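Local coordinates for protein yersinopine synthase (Yersinia pestis, PDB 6C4M) that catalyses the NADPH-dependent reductive condensation of pyruvate with an aminobutanoate-histidine intermediate, the last step in making the metallophore yersinopine, at residues A[166-169]-A[170-174]. Residues are numbered along the deposited sequence; the frame is centred on the assembly and turned at random.
Sequences SSYY and ADTKY. With NAP (NADP nicotinamide-adenine-dinucleotide phosphate), chain B.
Tyr168 and Thr172 meet in the nicotinamide pocket of the NADP site, where the loop after strand 161-165 turns into the short strand 170-173. A chi1 of 174° turns the Tyr168 ring away from its own backbone N and carries it toward the strand, slanting past Ala170. Its OH makes a 2.8 Å hydrogen bond with Thr172 OG1, in which either hydroxyl may be the donor; OG1 lies at the ring edge, in its plane, and the two side chains cross at about a right angle. Ala170 packs against the Tyr168 ring: its backbone N lies over one ring face near the rim, its O is 3.0 Å from Tyr168 CD2, and its methyl CB packs 3.6 Å from Tyr168 CE2. The Tyr169 ring takes Tyr168 CE1 over one face, and its OH is hydrogen-bonded to Asp40 of helix 32-44.

The cofactor's carboxamide docks on the strand backbone. Thr172 N donates a nearly straight bond (165°) to O7N of NADP at 2.9 Å, while the cofactor's N7N returns one to Thr172 O at 3.0 Å. Tyr168 CB also touches the ribose, 3.5 Å from its O4D. Gripped at both oxygen and nitrogen, the amide is held against rotation, which probably helps set how the nicotinamide ring is turned, while the buried hydroxyls of Tyr168 and Thr172 join Thr206 of strand 203-217 in a chain of hydrogen bonds.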
# COMPACT_ATOMS: atom_id res chain seq x y z
N SER A 166 -22.08 -18.48 -9.40
CA SER A 166 -21.60 -17.43 -8.50
C SER A 166 -21.05 -16.24 -9.27
O SER A 166 -21.18 -15.10 -8.82
CB SER A 166 -20.54 -17.99 -7.56
OG SER A 166 -19.50 -18.67 -8.26
N SER A 167 -20.45 -16.47 -10.43
CA SER A 167 -19.98 -15.38 -11.26
C SER A 167 -19.74 -15.90 -12.66
O SER A 167 -19.70 -17.12 -12.89
CB SER A 167 -18.70 -14.75 -10.70
OG SER A 167 -17.58 -15.60 -10.88
N TYR A 168 -19.59 -14.98 -13.60
CA TYR A 168 -19.12 -15.38 -14.92
C TYR A 168 -17.74 -16.00 -14.76
O TYR A 168 -16.97 -15.63 -13.85
CB TYR A 168 -19.08 -14.18 -15.87
CG TYR A 168 -18.47 -14.51 -17.21
CD1 TYR A 168 -18.99 -15.53 -18.00
CD2 TYR A 168 -17.36 -13.80 -17.68
CE1 TYR A 168 -18.41 -15.85 -19.21
CE2 TYR A 168 -16.78 -14.11 -18.90
CZ TYR A 168 -17.30 -15.12 -19.66
OH TYR A 168 -16.72 -15.43 -20.88
N TYR A 169 -17.44 -17.00 -15.60
CA TYR A 169 -16.31 -17.89 -15.35
C TYR A 169 -15.02 -17.44 -16.03
O TYR A 169 -14.03 -18.20 -16.03
CB TYR A 169 -16.67 -19.32 -15.77
CG TYR A 169 -17.07 -19.51 -17.21
CD1 TYR A 169 -16.13 -19.74 -18.20
CD2 TYR A 169 -18.43 -19.51 -17.58
CE1 TYR A 169 -16.52 -19.94 -19.55
CE2 TYR A 169 -18.82 -19.71 -18.89
CZ TYR A 169 -17.89 -19.92 -19.87
OH TYR A 169 -18.34 -20.15 -21.17
N ALA A 170 -14.97 -16.23 -16.57
CA ALA A 170 -13.81 -15.77 -17.29
C ALA A 170 -13.71 -14.25 -17.25
O ALA A 170 -14.52 -13.56 -16.62
CB ALA A 170 -13.86 -16.23 -18.74
N ASP A 171 -12.73 -13.75 -17.99
CA ASP A 171 -12.49 -12.34 -18.26
C ASP A 171 -12.48 -12.17 -19.77
O ASP A 171 -11.52 -12.58 -20.44
CB ASP A 171 -11.16 -11.92 -17.64
CG ASP A 171 -10.89 -10.42 -17.77
OD1 ASP A 171 -11.42 -9.77 -18.70
OD2 ASP A 171 -10.15 -9.90 -16.92
N THR A 172 -13.53 -11.57 -20.31
CA THR A 172 -13.75 -11.53 -21.76
C THR A 172 -14.17 -10.14 -22.18
O THR A 172 -15.02 -9.52 -21.53
CB THR A 172 -14.84 -12.54 -22.20
OG1 THR A 172 -14.52 -13.84 -21.68
CG2 THR A 172 -14.92 -12.60 -23.73
N LYS A 173 -13.61 -9.67 -23.29
CA LYS A 173 -13.77 -8.29 -23.73
C LYS A 173 -13.83 -8.22 -25.26
O LYS A 173 -13.37 -9.12 -25.97
CB LYS A 173 -12.63 -7.41 -23.20
CG LYS A 173 -12.86 -7.01 -21.77
CD LYS A 173 -11.65 -7.29 -20.87
CE LYS A 173 -11.97 -6.92 -19.41
NZ LYS A 173 -13.28 -7.54 -18.94
N TYR A 174 -14.40 -7.12 -25.74
CA TYR A 174 -14.51 -6.89 -27.17
C TYR A 174 -13.16 -6.64 -27.84
O TYR A 174 -12.33 -5.95 -27.27
CB TYR A 174 -15.44 -5.71 -27.41
CG TYR A 174 -16.90 -6.05 -27.22
CD1 TYR A 174 -17.45 -7.17 -27.80
CD2 TYR A 174 -17.72 -5.23 -26.44
CE1 TYR A 174 -18.78 -7.48 -27.64
CE2 TYR A 174 -19.06 -5.53 -26.27
CZ TYR A 174 -19.58 -6.66 -26.87
OH TYR A 174 -20.90 -6.99 -26.71
PA NAP B . -22.52 -6.74 -20.25
O1A NAP B . -22.73 -7.17 -18.85
O2A NAP B . -21.83 -5.36 -20.35
O5B NAP B . -23.99 -6.71 -20.98
C5B NAP B . -24.53 -8.01 -21.30
C4B NAP B . -25.88 -7.79 -22.02
O4B NAP B . -26.78 -6.99 -21.04
C3B NAP B . -25.75 -7.07 -23.08
O3B NAP B . -26.67 -7.50 -24.12
C2B NAP B . -26.17 -5.54 -22.63
O2B NAP B . -26.67 -4.79 -23.79
C1B NAP B . -27.11 -5.68 -21.77
N9A NAP B . -26.92 -4.65 -20.75
C8A NAP B . -25.88 -4.19 -20.04
N7A NAP B . -26.37 -3.19 -19.29
C5A NAP B . -27.71 -3.07 -19.56
C6A NAP B . -28.61 -2.19 -19.01
N6A NAP B . -28.54 -1.11 -18.02
N1A NAP B . -29.90 -2.23 -19.41
C2A NAP B . -30.30 -3.15 -20.35
N3A NAP B . -29.40 -4.02 -20.89
C4A NAP B . -28.08 -3.97 -20.47
O3 NAP B . -21.56 -7.88 -20.99
PN NAP B . -20.75 -9.13 -20.37
O1N NAP B . -20.81 -10.16 -21.41
O2N NAP B . -19.32 -8.61 -20.11
O5D NAP B . -21.32 -9.71 -18.91
C5D NAP B . -22.23 -10.84 -18.85
C4D NAP B . -22.51 -11.10 -17.36
O4D NAP B . -21.15 -11.49 -16.61
C3D NAP B . -22.96 -10.05 -16.70
O3D NAP B . -23.79 -10.60 -15.56
C2D NAP B . -21.75 -9.36 -16.06
O2D NAP B . -22.15 -8.80 -14.90
C1D NAP B . -20.86 -10.57 -15.73
N1N NAP B . -19.40 -10.31 -15.81
C2N NAP B . -18.70 -10.43 -16.96
C3N NAP B . -17.31 -10.20 -16.95
C7N NAP B . -16.48 -10.32 -18.24
O7N NAP B . -15.34 -10.59 -18.21
N7N NAP B . -17.16 -10.07 -19.49
C4N NAP B . -16.67 -9.84 -15.79
C5N NAP B . -17.37 -9.72 -14.65
C6N NAP B . -18.75 -9.97 -14.65
P2B NAP B . -25.57 -3.99 -24.81
O1X NAP B . -25.23 -2.67 -24.14
O2X NAP B . -24.33 -4.80 -24.98
O3X NAP B . -26.26 -3.70 -26.12